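Local coordinates for BrkA translocator (Bordetella pertussis, PDB 3QQ2), which forms the outer-membrane beta-barrel translocator of a serum-resistance autotransporter, a pore through which the passenger domain reaches the cell surface, at residues A[30-35]-A[42-47]; A[77-82]-A[119-124]; A[163-168]-A[187-192]; A[212-217]-A[242-247]; A[107-112]-A[139-144]. The protein carries 1 engineered substitution. One frame throughout, in Å; residues are numbered along the deposited sequence.

Contact 1: A[30-35]-A[42-47]; sequences ERQQIS and YDQTVS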
# COMPACT_ATOMS: atom_id res chain seq x y z
N GLU A 30 25.70 -10.54 -5.60
CA GLU A 30 26.24 -9.75 -4.51
C GLU A 30 25.28 -9.72 -3.35
O GLU A 30 24.12 -9.37 -3.56
CB GLU A 30 26.48 -8.34 -5.02
CG GLU A 30 26.77 -7.33 -3.97
CD GLU A 30 27.37 -6.07 -4.54
OE1 GLU A 30 28.56 -6.11 -4.95
OE2 GLU A 30 26.65 -5.05 -4.57
N ARG A 31 25.72 -10.07 -2.15
CA ARG A 31 24.84 -9.95 -0.98
C ARG A 31 25.01 -8.65 -0.21
O ARG A 31 26.07 -8.37 0.35
CB ARG A 31 24.93 -11.13 -0.01
CG ARG A 31 23.82 -11.09 1.04
CD ARG A 31 23.89 -12.27 2.00
NE ARG A 31 22.80 -12.25 2.97
CZ ARG A 31 21.52 -12.43 2.65
NH1 ARG A 31 20.58 -12.39 3.59
NH2 ARG A 31 21.17 -12.64 1.39
N GLN A 32 23.93 -7.88 -0.15
CA GLN A 32 23.96 -6.66 0.63
C GLN A 32 23.26 -6.87 1.94
O GLN A 32 22.19 -7.48 1.98
CB GLN A 32 23.37 -5.50 -0.17
CG GLN A 32 24.29 -5.11 -1.31
CD GLN A 32 23.62 -4.39 -2.46
OE1 GLN A 32 23.12 -3.27 -2.31
NE2 GLN A 32 23.63 -5.03 -3.63
N GLN A 33 23.91 -6.43 3.01
CA GLN A 33 23.29 -6.27 4.33
C GLN A 33 23.20 -4.78 4.57
O GLN A 33 24.16 -4.16 5.04
CB GLN A 33 24.14 -6.88 5.44
CG GLN A 33 24.40 -8.36 5.32
CD GLN A 33 25.41 -8.84 6.34
OE1 GLN A 33 26.53 -8.33 6.44
NE2 GLN A 33 25.02 -9.84 7.12
N ILE A 34 22.07 -4.19 4.20
CA ILE A 34 21.83 -2.78 4.44
C ILE A 34 21.06 -2.62 5.75
O ILE A 34 20.13 -3.37 6.05
CB ILE A 34 21.28 -2.03 3.18
CG1 ILE A 34 20.07 -1.13 3.48
CG2 ILE A 34 20.99 -3.00 2.04
CD1 ILE A 34 20.45 0.29 3.93
N SER A 35 21.50 -1.64 6.54
CA SER A 35 21.21 -1.57 7.96
C SER A 35 20.43 -0.34 8.31
O SER A 35 20.44 0.64 7.55
CB SER A 35 22.52 -1.58 8.74
OG SER A 35 22.33 -2.23 9.98
N TYR A 42 17.42 -4.32 5.90
CA TYR A 42 17.08 -5.43 5.02
C TYR A 42 18.33 -6.02 4.39
O TYR A 42 19.31 -5.31 4.14
CB TYR A 42 16.09 -5.01 3.93
CG TYR A 42 16.54 -3.89 3.02
CD1 TYR A 42 16.23 -2.57 3.31
CD2 TYR A 42 17.25 -4.16 1.86
CE1 TYR A 42 16.63 -1.54 2.47
CE2 TYR A 42 17.64 -3.14 1.01
CZ TYR A 42 17.33 -1.83 1.33
OH TYR A 42 17.72 -0.82 0.49
N ASP A 43 18.29 -7.33 4.14
CA ASP A 43 19.36 -8.00 3.42
C ASP A 43 18.84 -8.43 2.06
O ASP A 43 17.80 -9.08 1.97
CB ASP A 43 19.83 -9.22 4.20
CG ASP A 43 20.54 -8.85 5.49
OD1 ASP A 43 21.37 -9.66 5.96
OD2 ASP A 43 20.27 -7.75 6.02
N GLN A 44 19.55 -8.07 1.01
CA GLN A 44 19.16 -8.57 -0.27
C GLN A 44 20.29 -9.26 -0.98
O GLN A 44 21.47 -8.92 -0.79
CB GLN A 44 18.59 -7.46 -1.14
CG GLN A 44 19.57 -6.35 -1.41
CD GLN A 44 18.98 -5.19 -2.18
OE1 GLN A 44 17.77 -4.93 -2.10
NE2 GLN A 44 19.83 -4.48 -2.92
N THR A 45 19.93 -10.25 -1.79
CA THR A 45 20.84 -10.88 -2.71
C THR A 45 20.46 -10.46 -4.11
O THR A 45 19.36 -10.76 -4.56
CB THR A 45 20.78 -12.40 -2.63
OG1 THR A 45 21.03 -12.82 -1.29
CG2 THR A 45 21.83 -13.00 -3.51
N VAL A 46 21.38 -9.76 -4.78
CA VAL A 46 21.23 -9.31 -6.17
C VAL A 46 22.03 -10.21 -7.11
O VAL A 46 23.26 -10.25 -7.01
CB VAL A 46 21.82 -7.92 -6.34
CG1 VAL A 46 21.30 -7.30 -7.59
CG2 VAL A 46 21.46 -7.08 -5.17
N SER A 47 21.34 -10.91 -8.03
CA SER A 47 22.03 -11.77 -9.01
C SER A 47 21.74 -11.36 -10.43
O SER A 47 20.65 -10.93 -10.70
CB SER A 47 21.61 -13.22 -8.83
OG SER A 47 22.48 -13.88 -7.90
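Ile34 lies over one face of the Tyr42 ring. Its CG1 is 3.8 Å from the ring centroid, a CH-pi contact, and its CG2 touches Tyr42 CE2. The ring gets there because CG stands between the backbone N and the carbonyl carbon (chi1 59°). Beside this pair Gln32 and Gln44 run alongside each other, pointing the same way. Their amide planes are 77° apart, and Gln32 OE1 is 3.6 Å from Gln44 NE2, a loose polar contact. Gln32 NE2 also meets Val46 CG2 at 3.4 Å.

On the opposite face Arg31 meets Asp43 and Thr45. Arg31 is extended from CG to NE, with CG anti to the backbone N (chi1 -169°). Its NH1 makes a long salt bridge of 3.7 Å to Asp43 OD1. Thr45 OG1 sits at the guanidinium edge, in its plane. Asp43 OD1 also touches Gln33 CG.

Six backbone hydrogen bonds join these two antiparallel strands of a barrel hairpin. Glu30 OE1 turns instead to Ser275 on the strand at its other side. The assigned hydrogen bonds across the pair are all backbone ones, and the one assigned salt bridge is long. The backbone therefore probably sets the register.

Contact 2: A[77-82]-A[119-124]; sequences RTYPGD and YNIAGT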
# COMPACT_ATOMS: atom_id res chain seq x y z
N ARG A 77 14.94 -10.00 -1.56
CA ARG A 77 15.08 -9.22 -0.34
C ARG A 77 14.45 -9.84 0.95
O ARG A 77 13.71 -10.82 0.89
CB ARG A 77 14.55 -7.81 -0.59
CG ARG A 77 15.14 -6.76 0.32
CD ARG A 77 14.53 -5.41 0.11
NE ARG A 77 14.92 -4.83 -1.16
CZ ARG A 77 14.68 -3.57 -1.52
NH1 ARG A 77 14.05 -2.74 -0.68
NH2 ARG A 77 15.06 -3.14 -2.72
N THR A 78 14.76 -9.25 2.10
CA THR A 78 14.30 -9.78 3.38
C THR A 78 14.33 -8.70 4.44
O THR A 78 15.39 -8.13 4.69
CB THR A 78 15.19 -10.94 3.86
OG1 THR A 78 15.06 -12.04 2.97
CG2 THR A 78 14.81 -11.38 5.24
N TYR A 79 13.17 -8.41 5.04
CA TYR A 79 13.03 -7.49 6.17
C TYR A 79 12.96 -8.37 7.41
O TYR A 79 12.72 -9.57 7.27
CB TYR A 79 11.78 -6.62 6.02
CG TYR A 79 11.80 -5.78 4.76
CD1 TYR A 79 12.51 -4.58 4.70
CD2 TYR A 79 11.12 -6.20 3.62
CE1 TYR A 79 12.54 -3.82 3.54
CE2 TYR A 79 11.16 -5.46 2.46
CZ TYR A 79 11.87 -4.27 2.42
OH TYR A 79 11.89 -3.53 1.26
N PRO A 80 13.18 -7.79 8.62
CA PRO A 80 13.44 -8.62 9.84
C PRO A 80 12.41 -9.73 10.18
O PRO A 80 12.55 -10.87 9.72
CB PRO A 80 13.58 -7.56 10.96
CG PRO A 80 14.03 -6.32 10.23
CD PRO A 80 13.25 -6.35 8.94
N GLY A 81 11.40 -9.41 11.00
CA GLY A 81 10.34 -10.37 11.31
C GLY A 81 9.47 -10.54 10.08
O GLY A 81 9.13 -11.66 9.70
N ASP A 82 9.19 -9.41 9.44
CA ASP A 82 8.25 -9.24 8.31
C ASP A 82 8.34 -10.26 7.14
O ASP A 82 7.95 -11.44 7.27
CB ASP A 82 8.38 -7.78 7.78
CG ASP A 82 8.89 -6.79 8.86
OD1 ASP A 82 8.21 -6.60 9.91
OD2 ASP A 82 9.98 -6.19 8.66
N TYR A 119 6.14 -7.54 -3.74
CA TYR A 119 6.47 -7.27 -2.34
C TYR A 119 5.53 -7.99 -1.41
O TYR A 119 4.39 -8.28 -1.77
CB TYR A 119 6.52 -5.77 -2.04
CG TYR A 119 7.89 -5.19 -2.35
CD1 TYR A 119 8.80 -4.91 -1.34
CD2 TYR A 119 8.28 -4.97 -3.68
CE1 TYR A 119 10.07 -4.40 -1.64
CE2 TYR A 119 9.55 -4.47 -3.99
CZ TYR A 119 10.42 -4.19 -2.97
OH TYR A 119 11.66 -3.69 -3.30
N ASN A 120 6.02 -8.30 -0.22
CA ASN A 120 5.18 -8.99 0.76
C ASN A 120 5.52 -8.68 2.22
O ASN A 120 6.42 -9.29 2.78
CB ASN A 120 5.24 -10.48 0.51
CG ASN A 120 4.10 -11.19 1.16
OD1 ASN A 120 3.78 -10.93 2.31
ND2 ASN A 120 3.44 -12.08 0.42
N ILE A 121 4.79 -7.76 2.84
CA ILE A 121 5.21 -7.26 4.15
C ILE A 121 4.33 -7.76 5.29
O ILE A 121 3.37 -8.50 5.08
CB ILE A 121 5.29 -5.71 4.18
CG1 ILE A 121 6.02 -5.17 2.94
CG2 ILE A 121 5.99 -5.21 5.44
CD1 ILE A 121 7.46 -5.65 2.78
N ALA A 122 4.71 -7.39 6.51
CA ALA A 122 3.91 -7.58 7.72
C ALA A 122 4.18 -6.39 8.66
O ALA A 122 5.28 -5.81 8.63
CB ALA A 122 4.23 -8.91 8.40
N GLY A 123 3.19 -6.04 9.47
CA GLY A 123 3.25 -4.82 10.27
C GLY A 123 3.48 -5.01 11.75
O GLY A 123 3.26 -4.07 12.52
N THR A 124 3.91 -6.22 12.16
CA THR A 124 4.12 -6.60 13.59
C THR A 124 2.88 -6.44 14.51
O THR A 124 2.84 -6.98 15.62
CB THR A 124 5.37 -5.91 14.26
OG1 THR A 124 5.00 -4.65 14.84
CG2 THR A 124 6.56 -5.74 13.27
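Tyr79 reaches across to both Tyr119 and Ile121. Its CB leads toward the other segment, with CG beside the backbone N and anti to the carbonyl carbon (chi1 -59°). Along one side of the ring, CD2 is 3.8 Å and CE2 3.7 Å from Ile121 CD1. At the end, OH lies 3.5 Å from Tyr119 CE1, at the edge of that ring and in its plane. The two tyrosines cross at about a right angle. The same OH accepts a hydrogen bond of 3.0 Å from Arg77 NH1, tilted out of the guanidinium plane. It also bonds to the backbone O of Ser175 of the second subunit, so it has two polar partners.

Tyr119 OH stands over one face of the Arg77 guanidinium, 3.5 Å from CZ, and the two planes are nearly perpendicular. Farther along, Asp82 packs by its CB against Ala122 CB, at 4.3 Å. No hydrogen bond joins the two segments. Ala174 of the second subunit packs on Tyr79, Tyr119 and Ile121.

Side chains thus bridge the ends of strands 62-78 and 104-120, consistent with the extracellular end of an autotransporter beta-barrel, where strands give way to loops.

Contact 3: A[163-168]-A[187-192]; sequences MLWRTS and ATLGRL
Trp165 packs on Ala187 in a contact between neighbouring antiparallel strands of the barrel wall. Strand 154-173 runs against strand 186-201 here, with their local directions 161° apart. Four backbone hydrogen bonds join them. Met163 and Leu189 exchange one pair, and Trp165 and Ala187 the other. Leu164 and Thr188 form the non-hydrogen-bonded pair between.

The side chains of Met163, Trp165, Ala187 and Leu189 are on the face that turns into the barrel. The indole of Trp165 lies over the Ala187 methyl. Ala187 CB is 3.7 Å from Trp165 CE2, offset toward the rim of the ring. This follows from chi1 of 64°, which sets CG between the two backbone branches and swings the ring over the next strand. Ala187 O also lies over a ring face, 3.5 Å from Trp165 CD1. Leu189 CD1 comes to the ring edge, 4.2 Å from Trp165 NE1.

Met163 and Leu189 run side by side, with their CB atoms 3.8 Å apart. Beyond CG the Met163 chain bends (chi2 105°) and carries the thioether away from Leu189, toward Ala139 and Ser141 of the strand on the other side.

Leu164 and Thr188 project together on the outer surface. Here Leu164 CD2 is the branch that meets Thr188 OG1.

Every side-chain contact across the pair involves at least one carbon atom, and none is a hydrogen bond. The backbone bonds fix the register, while the Trp165, Ala187, Met163 and Leu189 contacts make this piece of the inner wall largely apolar.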
# COMPACT_ATOMS: atom_id res chain seq x y z
N MET A 163 27.89 7.11 -11.77
CA MET A 163 26.75 6.32 -12.20
C MET A 163 25.44 7.08 -11.90
O MET A 163 25.27 7.61 -10.80
CB MET A 163 26.80 4.95 -11.52
CG MET A 163 25.48 4.21 -11.39
SD MET A 163 25.36 2.84 -12.56
CE MET A 163 23.78 2.14 -12.06
N LEU A 164 24.55 7.17 -12.88
CA LEU A 164 23.23 7.79 -12.71
C LEU A 164 22.16 6.76 -12.99
O LEU A 164 22.29 6.00 -13.94
CB LEU A 164 23.03 9.00 -13.65
CG LEU A 164 24.02 10.18 -13.80
CD1 LEU A 164 23.35 11.43 -14.42
CD2 LEU A 164 24.73 10.57 -12.49
N TRP A 165 21.13 6.71 -12.17
CA TRP A 165 20.00 5.88 -12.53
C TRP A 165 18.67 6.31 -11.95
O TRP A 165 18.63 6.91 -10.86
CB TRP A 165 20.27 4.43 -12.20
CG TRP A 165 20.44 4.16 -10.80
CD1 TRP A 165 21.59 4.13 -10.13
CD2 TRP A 165 19.40 3.85 -9.87
NE1 TRP A 165 21.37 3.83 -8.81
CE2 TRP A 165 20.02 3.65 -8.62
CE3 TRP A 165 18.01 3.74 -9.96
CZ2 TRP A 165 19.30 3.34 -7.46
CZ3 TRP A 165 17.28 3.43 -8.80
CH2 TRP A 165 17.93 3.23 -7.57
N ARG A 166 17.59 6.02 -12.68
CA ARG A 166 16.25 6.29 -12.21
C ARG A 166 15.36 5.07 -12.25
O ARG A 166 15.40 4.28 -13.17
CB ARG A 166 15.56 7.45 -12.94
CG ARG A 166 14.56 8.16 -11.97
CD ARG A 166 13.26 8.72 -12.58
NE ARG A 166 13.36 10.14 -12.94
CZ ARG A 166 13.45 10.61 -14.19
NH1 ARG A 166 13.45 9.79 -15.25
NH2 ARG A 166 13.53 11.92 -14.40
N THR A 167 14.54 4.97 -11.23
CA THR A 167 13.50 3.98 -11.14
C THR A 167 12.20 4.76 -11.26
O THR A 167 12.15 5.94 -10.90
CB THR A 167 13.65 3.25 -9.80
OG1 THR A 167 13.89 1.87 -10.06
CG2 THR A 167 12.44 3.45 -8.85
N SER A 168 11.16 4.12 -11.80
CA SER A 168 9.85 4.77 -12.00
C SER A 168 8.95 4.53 -10.81
O SER A 168 9.18 3.58 -10.06
CB SER A 168 9.17 4.29 -13.28
OG SER A 168 8.68 2.96 -13.16
N ALA A 187 18.95 8.15 -8.43
CA ALA A 187 20.23 8.14 -7.66
C ALA A 187 21.57 8.28 -8.41
O ALA A 187 21.86 7.53 -9.34
CB ALA A 187 20.28 6.89 -6.75
N THR A 188 22.41 9.21 -7.94
CA THR A 188 23.82 9.32 -8.36
C THR A 188 24.81 8.46 -7.53
O THR A 188 24.62 8.28 -6.33
CB THR A 188 24.28 10.80 -8.36
OG1 THR A 188 23.87 11.41 -9.59
CG2 THR A 188 25.79 10.92 -8.25
N LEU A 189 25.82 7.90 -8.21
CA LEU A 189 26.97 7.24 -7.58
C LEU A 189 28.24 7.82 -8.11
O LEU A 189 28.35 8.10 -9.31
CB LEU A 189 27.00 5.74 -7.85
CG LEU A 189 26.36 4.82 -6.81
CD1 LEU A 189 24.83 5.04 -6.76
CD2 LEU A 189 26.71 3.34 -7.04
N GLY A 190 29.19 8.01 -7.19
CA GLY A 190 30.60 8.27 -7.48
C GLY A 190 31.37 7.03 -7.05
O GLY A 190 30.98 6.39 -6.06
N ARG A 191 32.41 6.65 -7.79
CA ARG A 191 33.29 5.57 -7.33
C ARG A 191 34.79 5.71 -7.65
O ARG A 191 35.21 5.87 -8.80
CB ARG A 191 32.75 4.21 -7.72
CG ARG A 191 33.62 3.04 -7.25
CD ARG A 191 32.82 1.95 -6.52
NE ARG A 191 32.00 1.07 -7.37
CZ ARG A 191 30.79 1.37 -7.84
NH1 ARG A 191 30.24 2.55 -7.56
NH2 ARG A 191 30.12 0.50 -8.59
N LEU A 192 35.58 5.66 -6.57
CA LEU A 192 37.04 5.76 -6.58
C LEU A 192 37.65 4.43 -6.19
O LEU A 192 37.13 3.74 -5.32
CB LEU A 192 37.49 6.81 -5.57
CG LEU A 192 37.16 8.26 -5.87
CD1 LEU A 192 38.09 9.11 -5.04
CD2 LEU A 192 37.36 8.60 -7.33

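Contact 4: A[212-217]-A[242-247]; sequences ARLGWT and VELGAG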
# COMPACT_ATOMS: atom_id res chain seq x y z
N ALA A 212 44.86 -7.17 -6.88
CA ALA A 212 44.00 -6.92 -5.76
C ALA A 212 43.49 -5.46 -5.83
O ALA A 212 44.17 -4.60 -6.40
CB ALA A 212 44.70 -7.21 -4.50
N ARG A 213 42.30 -5.20 -5.30
CA ARG A 213 41.57 -3.95 -5.60
C ARG A 213 41.04 -3.26 -4.37
O ARG A 213 40.37 -3.90 -3.56
CB ARG A 213 40.39 -4.21 -6.55
CG ARG A 213 40.13 -3.07 -7.57
CD ARG A 213 38.77 -3.11 -8.25
NE ARG A 213 37.70 -2.82 -7.28
CZ ARG A 213 37.15 -1.63 -7.06
NH1 ARG A 213 37.55 -0.56 -7.75
NH2 ARG A 213 36.19 -1.50 -6.15
N LEU A 214 41.31 -1.96 -4.24
CA LEU A 214 40.72 -1.17 -3.16
C LEU A 214 39.83 -0.10 -3.73
O LEU A 214 40.22 0.62 -4.65
CB LEU A 214 41.78 -0.50 -2.31
CG LEU A 214 41.27 0.60 -1.38
CD1 LEU A 214 40.89 0.08 0.01
CD2 LEU A 214 42.31 1.67 -1.27
N GLY A 215 38.63 0.03 -3.15
CA GLY A 215 37.65 0.98 -3.66
C GLY A 215 36.81 1.70 -2.63
O GLY A 215 36.49 1.17 -1.58
N TRP A 216 36.45 2.93 -2.96
CA TRP A 216 35.48 3.67 -2.21
C TRP A 216 34.27 3.97 -3.10
O TRP A 216 34.42 4.20 -4.31
CB TRP A 216 36.09 4.97 -1.73
CG TRP A 216 35.15 5.89 -1.02
CD1 TRP A 216 34.71 5.80 0.28
CD2 TRP A 216 34.55 7.07 -1.56
NE1 TRP A 216 33.87 6.85 0.57
CE2 TRP A 216 33.76 7.64 -0.53
CE3 TRP A 216 34.62 7.71 -2.81
CZ2 TRP A 216 33.03 8.82 -0.72
CZ3 TRP A 216 33.89 8.88 -3.00
CH2 TRP A 216 33.11 9.42 -1.95
N THR A 217 33.08 3.96 -2.51
CA THR A 217 31.89 4.43 -3.21
C THR A 217 30.81 4.97 -2.29
O THR A 217 30.63 4.50 -1.16
CB THR A 217 31.30 3.36 -4.16
OG1 THR A 217 30.52 4.01 -5.16
CG2 THR A 217 30.44 2.36 -3.41
N VAL A 242 33.71 1.37 1.89
CA VAL A 242 35.01 1.00 1.34
C VAL A 242 34.98 -0.45 0.91
O VAL A 242 34.34 -1.28 1.56
CB VAL A 242 36.18 1.27 2.34
CG1 VAL A 242 36.13 0.33 3.54
CG2 VAL A 242 37.53 1.17 1.64
N GLU A 243 35.65 -0.74 -0.20
CA GLU A 243 35.64 -2.09 -0.77
C GLU A 243 37.04 -2.65 -1.10
O GLU A 243 37.94 -1.94 -1.59
CB GLU A 243 34.65 -2.20 -1.94
CG GLU A 243 34.88 -1.21 -3.08
CD GLU A 243 33.63 -0.48 -3.54
OE1 GLU A 243 32.53 -1.08 -3.61
OE2 GLU A 243 33.75 0.73 -3.83
N LEU A 244 37.17 -3.93 -0.78
CA LEU A 244 38.41 -4.72 -0.91
C LEU A 244 38.08 -6.01 -1.62
O LEU A 244 37.13 -6.71 -1.25
CB LEU A 244 38.97 -5.07 0.47
CG LEU A 244 39.80 -4.05 1.23
CD1 LEU A 244 41.02 -3.61 0.42
CD2 LEU A 244 38.95 -2.85 1.64
N GLY A 245 38.87 -6.33 -2.63
CA GLY A 245 38.63 -7.52 -3.42
C GLY A 245 39.83 -7.87 -4.24
O GLY A 245 40.85 -7.17 -4.20
N ALA A 246 39.72 -8.96 -5.00
CA ALA A 246 40.81 -9.46 -5.80
C ALA A 246 40.20 -10.17 -6.99
O ALA A 246 39.12 -10.74 -6.88
CB ALA A 246 41.61 -10.43 -4.99
N GLY A 247 40.90 -10.13 -8.12
CA GLY A 247 40.45 -10.88 -9.29
C GLY A 247 41.57 -11.48 -10.13
O GLY A 247 42.75 -11.24 -9.89
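Arg213 and Glu243 run alongside each other on the inner face of the barrel wall, and this is the closely packed part. Arg213 NH2 meets Glu243 CG at 3.4 Å. The carboxyl carbon CD sits at the guanidinium edge, in its plane. Arg213 NH2 is 4.0 Å from Glu243 OE2, too far for a salt bridge. Glu243 has weak, long ion pairs with Arg191 and Arg241. A chi1 of 57° tucks Glu243 CG over its own backbone, and the chain bends at chi2 back over Gly215. Glu243 CG comes to 3.2 Å from Gly215 O, and Glu243 OE2 lies 3.6 Å from Thr217 CB. Gly215 and Gly245 add no side chain on this face, which leaves room for the long chains of Arg213 and Glu243.

The outer surface is looser and apolar, and probably faces lipid. Leu214 CD1 touches Leu244 CD1 at 3.7 Å and Val242 CG2 at 3.9 Å. Farther along, the methyl groups of Ala212 and Ala246 are 4.5 Å apart. Four backbone hydrogen bonds join the strands, in the pairs Arg213 with Gly245 and Gly215 with Glu243.

The inner polar groups reach well beyond this pair. Arg213 forms a salt bridge with Glu263 of strand 256-267 and a hydrogen bond with Gln159 of strand 154-173. Thr217 OG1 bonds to Gly190 O and Arg191 NH1 on strand 186-201, which flanks strand 207-221 on its other edge.

Contact 5: A[107-112]-A[139-144]; sequences DTVLRL and AWSLEG
Leu110 meets the indole of Trp140 at its edge, with Leu110 CG 4.3 Å from Trp140 CD1. Thr108 OG1 approaches the same ring obliquely, 3.3 Å from Trp140 NE1, at an angle too poor for a hydrogen bond. Nothing in 107-112 stacks on a face of this indole. Trp140 CG is anti to the backbone N (chi1 168°), and the ring lies along the outer surface, where Leu164 of the next strand also touches it.

The other flat groups are carboxylates on the inner face. Asp107 and Glu143 run side by side, with their planes 77° apart. The model brings the two carboxylates close, but the spacing is doubtful at this resolution. Glu161 brings a further acid close to Glu143.

These are neighbouring strands of the translocator barrel, joined as an antiparallel hairpin. Asp107, Glu143, Ser141 and Arg111 turn inward together with Val109 and Ala139, while Leu110, Trp140 and Leu142 turn outward, as expected of a membrane beta-barrel. Six backbone hydrogen bonds tie the pair together.

Ser141 O takes two donors. Val109 N comes at 3.0 Å and Thr108 OG1 at 3.2 Å, the latter tilted 31° from the carbonyl plane. Thr108 CB also packs on Leu142 CD2 at 3.7 Å. Arg111 packs by its CB near Ala139, and its NE forms a salt bridge with Glu50 of strand 42-57.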
# COMPACT_ATOMS: atom_id res chain seq x y z
N ASP A 107 34.61 3.80 -20.43
CA ASP A 107 33.36 3.27 -20.97
C ASP A 107 32.18 4.05 -20.47
O ASP A 107 32.13 4.48 -19.31
CB ASP A 107 33.13 1.80 -20.62
CG ASP A 107 34.32 1.19 -19.95
OD1 ASP A 107 35.30 0.84 -20.63
OD2 ASP A 107 34.25 1.05 -18.72
N THR A 108 31.22 4.23 -21.37
CA THR A 108 29.91 4.71 -21.00
C THR A 108 28.90 3.65 -21.42
O THR A 108 29.08 3.00 -22.44
CB THR A 108 29.58 6.01 -21.68
OG1 THR A 108 28.28 6.42 -21.24
CG2 THR A 108 29.59 5.88 -23.22
N VAL A 109 27.86 3.46 -20.62
CA VAL A 109 26.89 2.40 -20.88
C VAL A 109 25.52 2.84 -20.44
O VAL A 109 25.35 3.39 -19.34
CB VAL A 109 27.31 1.03 -20.23
CG1 VAL A 109 28.83 0.92 -20.11
CG2 VAL A 109 26.68 0.84 -18.89
N LEU A 110 24.54 2.62 -21.30
CA LEU A 110 23.16 3.03 -21.05
C LEU A 110 22.35 1.79 -20.94
O LEU A 110 22.39 0.93 -21.83
CB LEU A 110 22.63 3.82 -22.24
CG LEU A 110 21.73 5.00 -21.94
CD1 LEU A 110 21.02 5.45 -23.20
CD2 LEU A 110 20.72 4.71 -20.82
N ARG A 111 21.62 1.66 -19.84
CA ARG A 111 20.74 0.49 -19.65
C ARG A 111 19.30 0.89 -19.44
O ARG A 111 19.00 1.83 -18.72
CB ARG A 111 21.23 -0.37 -18.51
CG ARG A 111 22.51 -1.11 -18.82
CD ARG A 111 22.73 -2.19 -17.80
NE ARG A 111 24.06 -2.78 -17.84
CZ ARG A 111 25.18 -2.14 -17.53
NH1 ARG A 111 25.14 -0.86 -17.18
NH2 ARG A 111 26.34 -2.77 -17.58
N LEU A 112 18.42 0.17 -20.10
CA LEU A 112 16.99 0.42 -20.02
C LEU A 112 16.38 -0.87 -19.56
O LEU A 112 16.68 -1.93 -20.12
CB LEU A 112 16.46 0.75 -21.40
CG LEU A 112 16.36 2.22 -21.77
CD1 LEU A 112 17.43 3.10 -21.10
CD2 LEU A 112 16.33 2.39 -23.30
N ALA A 139 19.83 3.25 -16.31
CA ALA A 139 21.06 3.46 -15.58
C ALA A 139 22.09 3.86 -16.59
O ALA A 139 22.30 3.16 -17.60
CB ALA A 139 21.46 2.19 -14.90
N TRP A 140 22.71 5.00 -16.36
CA TRP A 140 23.75 5.46 -17.26
C TRP A 140 25.00 5.61 -16.44
O TRP A 140 24.99 6.22 -15.38
CB TRP A 140 23.33 6.77 -17.92
CG TRP A 140 24.44 7.53 -18.68
CD1 TRP A 140 24.72 7.44 -20.01
CD2 TRP A 140 25.37 8.50 -18.14
NE1 TRP A 140 25.75 8.29 -20.34
CE2 TRP A 140 26.17 8.95 -19.22
CE3 TRP A 140 25.62 9.02 -16.85
CZ2 TRP A 140 27.20 9.90 -19.05
CZ3 TRP A 140 26.64 9.97 -16.69
CH2 TRP A 140 27.42 10.39 -17.79
N SER A 141 26.10 5.06 -16.92
CA SER A 141 27.33 5.21 -16.17
C SER A 141 28.45 5.57 -17.10
O SER A 141 28.42 5.28 -18.29
CB SER A 141 27.69 3.93 -15.46
OG SER A 141 28.05 2.97 -16.43
N LEU A 142 29.43 6.22 -16.51
CA LEU A 142 30.57 6.68 -17.25
C LEU A 142 31.75 6.40 -16.36
O LEU A 142 31.74 6.72 -15.17
CB LEU A 142 30.45 8.17 -17.57
CG LEU A 142 31.50 8.86 -18.44
CD1 LEU A 142 32.68 9.25 -17.58
CD2 LEU A 142 31.93 8.03 -19.65
N GLU A 143 32.77 5.80 -16.96
CA GLU A 143 33.89 5.28 -16.22
C GLU A 143 35.14 5.46 -17.02
O GLU A 143 35.13 5.28 -18.22
CB GLU A 143 33.65 3.83 -16.00
CG GLU A 143 34.82 3.10 -15.50
CD GLU A 143 34.54 1.63 -15.46
OE1 GLU A 143 35.41 0.85 -15.91
OE2 GLU A 143 33.44 1.26 -15.01
N GLY A 144 36.21 5.81 -16.33
CA GLY A 144 37.53 6.00 -16.94
C GLY A 144 38.69 5.65 -16.01
O GLY A 144 38.48 5.32 -14.83

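Overall arrangement
Contacts 1, 3, 4 and 5 join adjacent antiparallel strands by backbone bonds. Contact 2 instead joins side chains at the outer ends of non-adjacent strands and is partly buried, with help from the second subunit. Contacts 1, 3 and 5 are surface contacts, and contact 4 is partly buried. Contacts 5 and 3 are the nearest pair, their centres about 10 Å apart, and meet where Trp140 N faces Leu164 O. Contacts 3 and 4 meet through Leu192 and Trp216, and contacts 1 and 2 through Asp43 and Thr78. Contacts 2 and 5 share strand 104-120. The inner face carries charged pairs in contacts 4 and 5, is mixed in contact 1 and is mainly apolar in contact 3.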